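PDB 5UOF: alpha,alpha-trehalose-phosphate synthase (UDP-forming) from Burkholderia multivorans, which belongs to glycosyltransferase family 20 and has the GT-B architecture of two Rossmann-like domains facing each other. Local coordinates for residues Tyr115-Leu126 against His142-Leu153. Residues are numbered along the deposited sequence; the frame is centred on the assembly and turned at random.
Sequences YLRVNAMLAKQL and HLLPFAHALREL. With EDO (1,2-ethanediol), chain I.
Two helices of the N-terminal Rossmann-like half of this GT-B protein pack here: N119, A120 and A123 of helix 109-127 meet P145, at the N-cap of helix 146-152, and F146 and A149 within it; the second helix follows strand 135-139. The axes of 115-126 and 146-152 approach to 8.6 Å, crossing at -56°; where A120 and A123 face A149, the backbones come close, with A123 CB 3.7 Å from A149 CB. F146 is a knob in the hole formed by N119, L122, A123 and L126. Its ring is swung toward helix 109-127 by a chi1 of -163°, which sets CG anti to the backbone N; A123 CB lies over one face, displaced toward the rim, in a CH-pi contact 4.3 Å from the ring centroid, while L126 CD2 and L122 CB approach the edge in plane. Beyond it, L150 CD2 rests against A123 CB, and L153 CD1 reaches the backbone of K124.

At the other end, Y115 and N119 close over the turn 143-146 that leads into the second helix. The side chains of P145 and Y115 cross at about a right angle, P145 CG 3.5 Å from Y115 CE2, and the Y115 hydroxyl continues past P145 CD to bond Y141 O. Beside P145 CB and A120 CB, an ethanediol, probably from the crystallisation liquor, bridges the helices: its O1 donates to L116 O, and its O2 hydrogen-bonds H148 ND1 at the edge of the imidazole.

Two hydrogen bonds from ND2 fix the rotation of the N119 amide, both acceptors lying near its plane. ND2 returns to Y115 O from above that carbonyl's plane, on the face opposite N119 N, and its other hydrogen crosses to H142 O, in the carbonyl plane, with N119 ND2 to H142 O at 3.2 Å and an N-H...O angle of 166°.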
ATOM      1  N   TYR A 115      -7.544  15.528 -16.555  1.00 15.92           N
ATOM      2  CA  TYR A 115      -7.434  14.147 -17.028  1.00 15.23           C
ATOM      3  C   TYR A 115      -8.710  13.689 -17.717  1.00 21.16           C
ATOM      4  O   TYR A 115      -8.678  13.162 -18.843  1.00 19.03           O
ATOM      5  CB  TYR A 115      -7.122  13.283 -15.811  1.00 14.24           C
ATOM      6  CG  TYR A 115      -7.094  11.792 -15.954  1.00 13.49           C
ATOM      7  CD1 TYR A 115      -6.119  11.162 -16.706  1.00 15.51           C
ATOM      8  CD2 TYR A 115      -7.976  11.002 -15.233  1.00 16.33           C
ATOM      9  CE1 TYR A 115      -6.063   9.777 -16.784  1.00 16.24           C
ATOM     10  CE2 TYR A 115      -7.919   9.626 -15.291  1.00 16.96           C
ATOM     11  CZ  TYR A 115      -6.958   9.017 -16.071  1.00 15.36           C
ATOM     12  OH  TYR A 115      -6.882   7.641 -16.129  1.00 13.01           O
ATOM     13  N   LEU A 116      -9.856  13.908 -17.066  1.00 17.88           N
ATOM     14  CA  LEU A 116     -11.129  13.609 -17.713  1.00 16.40           C
ATOM     15  C   LEU A 116     -11.298  14.418 -18.994  1.00 17.86           C
ATOM     16  O   LEU A 116     -11.739  13.883 -20.022  1.00 20.05           O
ATOM     17  CB  LEU A 116     -12.287  13.879 -16.755  1.00 17.90           C
ATOM     18  CG  LEU A 116     -12.244  13.115 -15.425  1.00 22.49           C
ATOM     19  CD1 LEU A 116     -13.563  13.292 -14.671  1.00 24.34           C
ATOM     20  CD2 LEU A 116     -11.889  11.642 -15.619  1.00 19.04           C
ATOM     21  N   ARG A 117     -10.929  15.701 -18.957  1.00 18.49           N
ATOM     22  CA  ARG A 117     -11.160  16.576 -20.104  1.00 18.76           C
ATOM     23  C   ARG A 117     -10.381  16.108 -21.327  1.00 21.20           C
ATOM     24  O   ARG A 117     -10.930  16.039 -22.433  1.00 19.68           O
ATOM     25  CB  ARG A 117     -10.788  18.022 -19.765  1.00 19.56           C
ATOM     26  CG  ARG A 117     -11.064  18.982 -20.940  1.00 21.01           C
ATOM     27  CD  ARG A 117     -10.382  20.339 -20.768  1.00 25.48           C
ATOM     28  NE  ARG A 117      -8.925  20.233 -20.862  1.00 32.99           N
ATOM     29  CZ  ARG A 117      -8.249  20.129 -22.006  1.00 39.07           C
ATOM     30  NH1 ARG A 117      -8.894  20.117 -23.172  1.00 31.09           N
ATOM     31  NH2 ARG A 117      -6.923  20.040 -21.987  1.00 35.17           N
ATOM     32  N   VAL A 118      -9.099  15.776 -21.153  1.00 18.46           N
ATOM     33  CA  VAL A 118      -8.310  15.395 -22.321  0.66 22.68           C
ATOM     34  C   VAL A 118      -8.741  14.036 -22.845  1.00 22.44           C
ATOM     35  O   VAL A 118      -8.711  13.800 -24.060  1.00 20.49           O
ATOM     36  CB  VAL A 118      -6.801  15.431 -22.021  0.66 22.08           C
ATOM     37  CG1 VAL A 118      -6.376  16.853 -21.706  0.66 26.19           C
ATOM     38  CG2 VAL A 118      -6.427  14.466 -20.898  0.66 21.42           C
ATOM     39  N   ASN A 119      -9.169  13.128 -21.964  1.00 19.20           N
ATOM     40  CA  ASN A 119      -9.722  11.870 -22.453  1.00 20.73           C
ATOM     41  C   ASN A 119     -10.981  12.120 -23.279  1.00 20.26           C
ATOM     42  O   ASN A 119     -11.132  11.580 -24.381  1.00 19.96           O
ATOM     43  CB  ASN A 119     -10.012  10.924 -21.295  1.00 20.12           C
ATOM     44  CG  ASN A 119      -8.836  10.028 -20.976  1.00 22.12           C
ATOM     45  OD1 ASN A 119      -8.731   8.914 -21.499  1.00 18.04           O
ATOM     46  ND2 ASN A 119      -7.935  10.506 -20.122  1.00 17.27           N
ATOM     47  N   ALA A 120     -11.891  12.955 -22.765  1.00 19.87           N
ATOM     48  CA  ALA A 120     -13.099  13.284 -23.512  1.00 23.91           C
ATOM     49  C   ALA A 120     -12.756  13.937 -24.849  1.00 25.43           C
ATOM     50  O   ALA A 120     -13.382  13.638 -25.874  1.00 25.59           O
ATOM     51  CB  ALA A 120     -14.001  14.197 -22.674  1.00 25.69           C
ATOM     52  N   MET A 121     -11.745  14.812 -24.860  1.00 20.63           N
ATOM     53  CA  MET A 121     -11.319  15.465 -26.096  1.00 22.80           C
ATOM     54  C   MET A 121     -10.839  14.440 -27.123  1.00 26.58           C
ATOM     55  O   MET A 121     -11.256  14.460 -28.289  1.00 24.97           O
ATOM     56  CB  MET A 121     -10.218  16.483 -25.783  1.00 24.32           C
ATOM     57  CG  MET A 121      -9.731  17.311 -26.975  1.00 25.42           C
ATOM     58  SD  MET A 121      -8.399  16.503 -27.916  1.00 33.92           S
ATOM     59  CE  MET A 121      -7.084  16.503 -26.693  1.00 33.73           C
ATOM     60  N   LEU A 122      -9.963  13.531 -26.704  1.00 22.26           N
ATOM     61  CA  LEU A 122      -9.420  12.547 -27.634  1.00 23.58           C
ATOM     62  C   LEU A 122     -10.493  11.575 -28.102  1.00 20.94           C
ATOM     63  O   LEU A 122     -10.488  11.152 -29.265  1.00 24.29           O
ATOM     64  CB  LEU A 122      -8.261  11.805 -26.977  1.00 20.60           C
ATOM     65  CG  LEU A 122      -7.015  12.650 -26.716  1.00 20.42           C
ATOM     66  CD1 LEU A 122      -6.061  11.902 -25.797  1.00 24.75           C
ATOM     67  CD2 LEU A 122      -6.337  13.003 -28.046  1.00 25.39           C
ATOM     68  N   ALA A 123     -11.429  11.217 -27.221  1.00 22.79           N
ATOM     69  CA  ALA A 123     -12.497  10.306 -27.618  1.00 21.76           C
ATOM     70  C   ALA A 123     -13.357  10.922 -28.704  1.00 22.17           C
ATOM     71  O   ALA A 123     -13.749  10.242 -29.658  1.00 27.40           O
ATOM     72  CB  ALA A 123     -13.368   9.935 -26.429  1.00 22.49           C
ATOM     73  N   LYS A 124     -13.669  12.211 -28.572  1.00 22.45           N
ATOM     74  CA  LYS A 124     -14.469  12.841 -29.615  1.00 23.95           C
ATOM     75  C   LYS A 124     -13.728  12.857 -30.944  1.00 32.49           C
ATOM     76  O   LYS A 124     -14.355  12.716 -32.000  1.00 28.10           O
ATOM     77  CB  LYS A 124     -14.873  14.254 -29.212  1.00 24.59           C
ATOM     78  CG  LYS A 124     -15.947  14.823 -30.145  1.00 33.63           C
ATOM     79  CD  LYS A 124     -16.484  16.153 -29.670  1.00 41.70           C
ATOM     80  CE  LYS A 124     -17.578  16.637 -30.607  1.00 49.83           C
ATOM     81  NZ  LYS A 124     -18.640  15.605 -30.754  1.00 56.11           N
ATOM     82  N   GLN A 125     -12.402  13.015 -30.918  1.00 24.61           N
ATOM     83  CA  GLN A 125     -11.630  12.946 -32.160  1.00 25.59           C
ATOM     84  C   GLN A 125     -11.722  11.563 -32.794  1.00 29.21           C
ATOM     85  O   GLN A 125     -11.885  11.442 -34.016  1.00 36.75           O
ATOM     86  CB  GLN A 125     -10.171  13.319 -31.904  1.00 31.51           C
ATOM     87  CG  GLN A 125      -9.945  14.787 -31.570  1.00 35.39           C
ATOM     88  CD  GLN A 125     -10.257  15.696 -32.736  1.00 46.14           C
ATOM     89  OE1 GLN A 125      -9.762  15.492 -33.843  1.00 50.87           O
ATOM     90  NE2 GLN A 125     -11.093  16.699 -32.499  1.00 51.14           N
ATOM     91  N   LEU A 126     -11.634  10.507 -31.979  1.00 28.40           N
ATOM     92  CA  LEU A 126     -11.688   9.149 -32.515  1.00 33.30           C
ATOM     93  C   LEU A 126     -13.078   8.805 -33.048  1.00 39.78           C
ATOM     94  O   LEU A 126     -13.203   8.122 -34.072  1.00 31.48           O
ATOM     95  CB  LEU A 126     -11.271   8.145 -31.445  1.00 28.94           C
ATOM     96  CG  LEU A 126     -11.368   6.688 -31.903  1.00 29.44           C
ATOM     97  CD1 LEU A 126     -10.414   6.439 -33.064  1.00 30.36           C
ATOM     98  CD2 LEU A 126     -11.100   5.740 -30.768  1.00 27.59           C
ATOM     99  N   HIS A 142      -3.096   6.177 -18.672  1.00 12.50           N
ATOM    100  CA  HIS A 142      -3.383   7.543 -19.107  1.00 15.76           C
ATOM    101  C   HIS A 142      -4.730   7.636 -19.799  1.00 19.81           C
ATOM    102  O   HIS A 142      -5.296   8.734 -19.894  1.00 17.72           O
ATOM    103  CB  HIS A 142      -2.314   8.063 -20.081  1.00 14.45           C
ATOM    104  CG  HIS A 142      -0.932   8.161 -19.503  1.00 16.54           C
ATOM    105  ND1 HIS A 142      -0.563   9.153 -18.619  1.00 25.01           N
ATOM    106  CD2 HIS A 142       0.178   7.419 -19.718  1.00 21.69           C
ATOM    107  CE1 HIS A 142       0.711   9.006 -18.299  1.00 21.75           C
ATOM    108  NE2 HIS A 142       1.182   7.960 -18.952  1.00 25.79           N
ATOM    109  N   LEU A 143      -5.236   6.510 -20.309  1.00 17.90           N
ATOM    110  CA  LEU A 143      -6.453   6.477 -21.115  1.00 19.17           C
ATOM    111  C   LEU A 143      -7.556   5.680 -20.436  1.00 17.41           C
ATOM    112  O   LEU A 143      -8.496   5.240 -21.095  1.00 16.82           O
ATOM    113  CB  LEU A 143      -6.155   5.885 -22.494  1.00 18.26           C
ATOM    114  CG  LEU A 143      -5.278   6.726 -23.410  1.00 19.22           C
ATOM    115  CD1 LEU A 143      -4.689   5.877 -24.536  1.00 20.12           C
ATOM    116  CD2 LEU A 143      -6.091   7.890 -23.951  1.00 20.53           C
ATOM    117  N   LEU A 144      -7.438   5.447 -19.134  1.00 13.16           N
ATOM    118  CA  LEU A 144      -8.475   4.705 -18.421  1.00 16.48           C
ATOM    119  C   LEU A 144      -9.901   5.210 -18.667  1.00 22.78           C
ATOM    120  O   LEU A 144     -10.786   4.375 -18.918  1.00 22.24           O
ATOM    121  CB  LEU A 144      -8.093   4.690 -16.935  1.00 19.40           C
ATOM    122  CG  LEU A 144      -8.861   3.720 -16.053  1.00 26.41           C
ATOM    123  CD1 LEU A 144      -7.950   3.256 -14.952  1.00 22.32           C
ATOM    124  CD2 LEU A 144     -10.082   4.426 -15.487  1.00 26.34           C
ATOM    125  N   PRO A 145     -10.203   6.512 -18.637  1.00 18.99           N
ATOM    126  CA  PRO A 145     -11.588   6.955 -18.860  1.00 17.24           C
ATOM    127  C   PRO A 145     -12.041   6.926 -20.315  1.00 14.38           C
ATOM    128  O   PRO A 145     -13.147   7.397 -20.610  1.00 18.76           O
ATOM    129  CB  PRO A 145     -11.585   8.405 -18.336  1.00 19.14           C
ATOM    130  CG  PRO A 145     -10.274   8.605 -17.643  1.00 17.16           C
ATOM    131  CD  PRO A 145      -9.329   7.646 -18.288  1.00 17.87           C
ATOM    132  N   PHE A 146     -11.246   6.372 -21.231  1.00 14.92           N
ATOM    133  CA  PHE A 146     -11.506   6.572 -22.658  1.00 15.33           C
ATOM    134  C   PHE A 146     -12.806   5.898 -23.101  1.00 18.23           C
ATOM    135  O   PHE A 146     -13.596   6.497 -23.843  1.00 17.32           O
ATOM    136  CB  PHE A 146     -10.317   6.060 -23.472  1.00 15.35           C
ATOM    137  CG  PHE A 146     -10.289   6.563 -24.898  1.00 22.93           C
ATOM    138  CD1 PHE A 146      -9.754   7.809 -25.203  1.00 16.92           C
ATOM    139  CD2 PHE A 146     -10.761   5.772 -25.931  1.00 16.98           C
ATOM    140  CE1 PHE A 146      -9.708   8.264 -26.516  1.00 20.71           C
ATOM    141  CE2 PHE A 146     -10.713   6.216 -27.241  1.00 18.86           C
ATOM    142  CZ  PHE A 146     -10.185   7.462 -27.533  1.00 20.25           C
ATOM    143  N   ALA A 147     -13.038   4.643 -22.687  1.00 16.92           N
ATOM    144  CA  ALA A 147     -14.284   3.968 -23.056  1.00 21.33           C
ATOM    145  C   ALA A 147     -15.500   4.701 -22.523  1.00 19.99           C
ATOM    146  O   ALA A 147     -16.509   4.821 -23.222  1.00 20.65           O
ATOM    147  CB  ALA A 147     -14.309   2.532 -22.549  1.00 20.62           C
ATOM    148  N   HIS A 148     -15.439   5.176 -21.279  1.00 15.87           N
ATOM    149  CA  HIS A 148     -16.591   5.874 -20.721  1.00 16.38           C
ATOM    150  C   HIS A 148     -16.927   7.104 -21.555  1.00 20.17           C
ATOM    151  O   HIS A 148     -18.101   7.372 -21.839  1.00 22.15           O
ATOM    152  CB  HIS A 148     -16.318   6.243 -19.257  1.00 17.95           C
ATOM    153  CG  HIS A 148     -17.498   6.855 -18.574  1.00 24.92           C
ATOM    154  ND1 HIS A 148     -17.695   8.218 -18.510  1.00 25.67           N
ATOM    155  CD2 HIS A 148     -18.572   6.290 -17.975  1.00 24.00           C
ATOM    156  CE1 HIS A 148     -18.824   8.467 -17.873  1.00 24.43           C
ATOM    157  NE2 HIS A 148     -19.378   7.314 -17.541  1.00 23.73           N
ATOM    158  N   ALA A 149     -15.904   7.834 -22.000  1.00 20.75           N
ATOM    159  CA  ALA A 149     -16.135   8.995 -22.852  1.00 18.44           C
ATOM    160  C   ALA A 149     -16.748   8.579 -24.185  1.00 21.51           C
ATOM    161  O   ALA A 149     -17.655   9.249 -24.695  1.00 20.94           O
ATOM    162  CB  ALA A 149     -14.825   9.751 -23.062  1.00 21.20           C
ATOM    163  N   LEU A 150     -16.275   7.466 -24.755  1.00 20.15           N
ATOM    164  CA  LEU A 150     -16.872   6.967 -25.994  1.00 22.38           C
ATOM    165  C   LEU A 150     -18.332   6.567 -25.783  1.00 22.18           C
ATOM    166  O   LEU A 150     -19.190   6.856 -26.629  1.00 25.39           O
ATOM    167  CB  LEU A 150     -16.061   5.784 -26.531  1.00 19.41           C
ATOM    168  CG  LEU A 150     -14.691   6.087 -27.148  1.00 25.60           C
ATOM    169  CD1 LEU A 150     -13.962   4.803 -27.500  1.00 21.43           C
ATOM    170  CD2 LEU A 150     -14.811   6.971 -28.391  1.00 21.45           C
ATOM    171  N   ARG A 151     -18.637   5.908 -24.656  1.00 20.23           N
ATOM    172  CA  ARG A 151     -20.022   5.529 -24.383  1.00 21.11           C
ATOM    173  C   ARG A 151     -20.915   6.764 -24.320  1.00 22.11           C
ATOM    174  O   ARG A 151     -22.026   6.761 -24.861  1.00 27.74           O
ATOM    175  CB  ARG A 151     -20.134   4.734 -23.085  1.00 23.35           C
ATOM    176  CG  ARG A 151     -19.294   3.467 -23.014  1.00 20.55           C
ATOM    177  CD  ARG A 151     -19.668   2.455 -24.097  1.00 19.68           C
ATOM    178  NE  ARG A 151     -18.890   1.233 -23.889  1.00 19.03           N
ATOM    179  CZ  ARG A 151     -18.677   0.296 -24.807  1.00 22.39           C
ATOM    180  NH1 ARG A 151     -19.179   0.420 -26.033  1.00 21.61           N
ATOM    181  NH2 ARG A 151     -17.948  -0.771 -24.493  1.00 21.34           N
ATOM    182  N   GLU A 152     -20.435   7.834 -23.668  0.91 21.83           N
ATOM    183  CA  GLU A 152     -21.180   9.090 -23.625  0.52 21.78           C
ATOM    184  C   GLU A 152     -21.462   9.646 -25.015  0.83 23.01           C
ATOM    185  O   GLU A 152     -22.420  10.415 -25.189  0.77 24.62           O
ATOM    186  CB  GLU A 152     -20.417  10.130 -22.805  0.52 21.76           C
ATOM    187  CG  GLU A 152     -20.274   9.769 -21.330  0.52 31.85           C
ATOM    188  CD  GLU A 152     -21.540  10.043 -20.549  0.52 43.54           C
ATOM    189  OE1 GLU A 152     -22.043  11.186 -20.613  0.52 47.47           O
ATOM    190  OE2 GLU A 152     -22.041   9.114 -19.882  0.52 47.63           O
ATOM    191  N   LEU A 153     -20.653   9.289 -26.009  1.00 27.48           N
ATOM    192  CA  LEU A 153     -20.879   9.733 -27.378  1.00 27.82           C
ATOM    193  C   LEU A 153     -21.760   8.774 -28.169  1.00 29.44           C
ATOM    194  O   LEU A 153     -21.959   8.984 -29.368  1.00 34.39           O
ATOM    195  CB  LEU A 153     -19.539   9.924 -28.103  1.00 27.85           C
ATOM    196  CG  LEU A 153     -18.597  10.953 -27.470  1.00 31.55           C
ATOM    197  CD1 LEU A 153     -17.245  10.962 -28.162  1.00 35.26           C
ATOM    198  CD2 LEU A 153     -19.224  12.341 -27.496  1.00 32.90           C
TER
HETATM  199  C1  EDO I 507     -13.806  10.905 -19.590  1.00 30.42           C
HETATM  200  O1  EDO I 507     -13.982  12.320 -19.594  1.00 38.85           O
HETATM  201  C2  EDO I 507     -14.984  10.251 -18.890  1.00 26.46           C
HETATM  202  O2  EDO I 507     -16.153  10.304 -19.716  1.00 28.45           O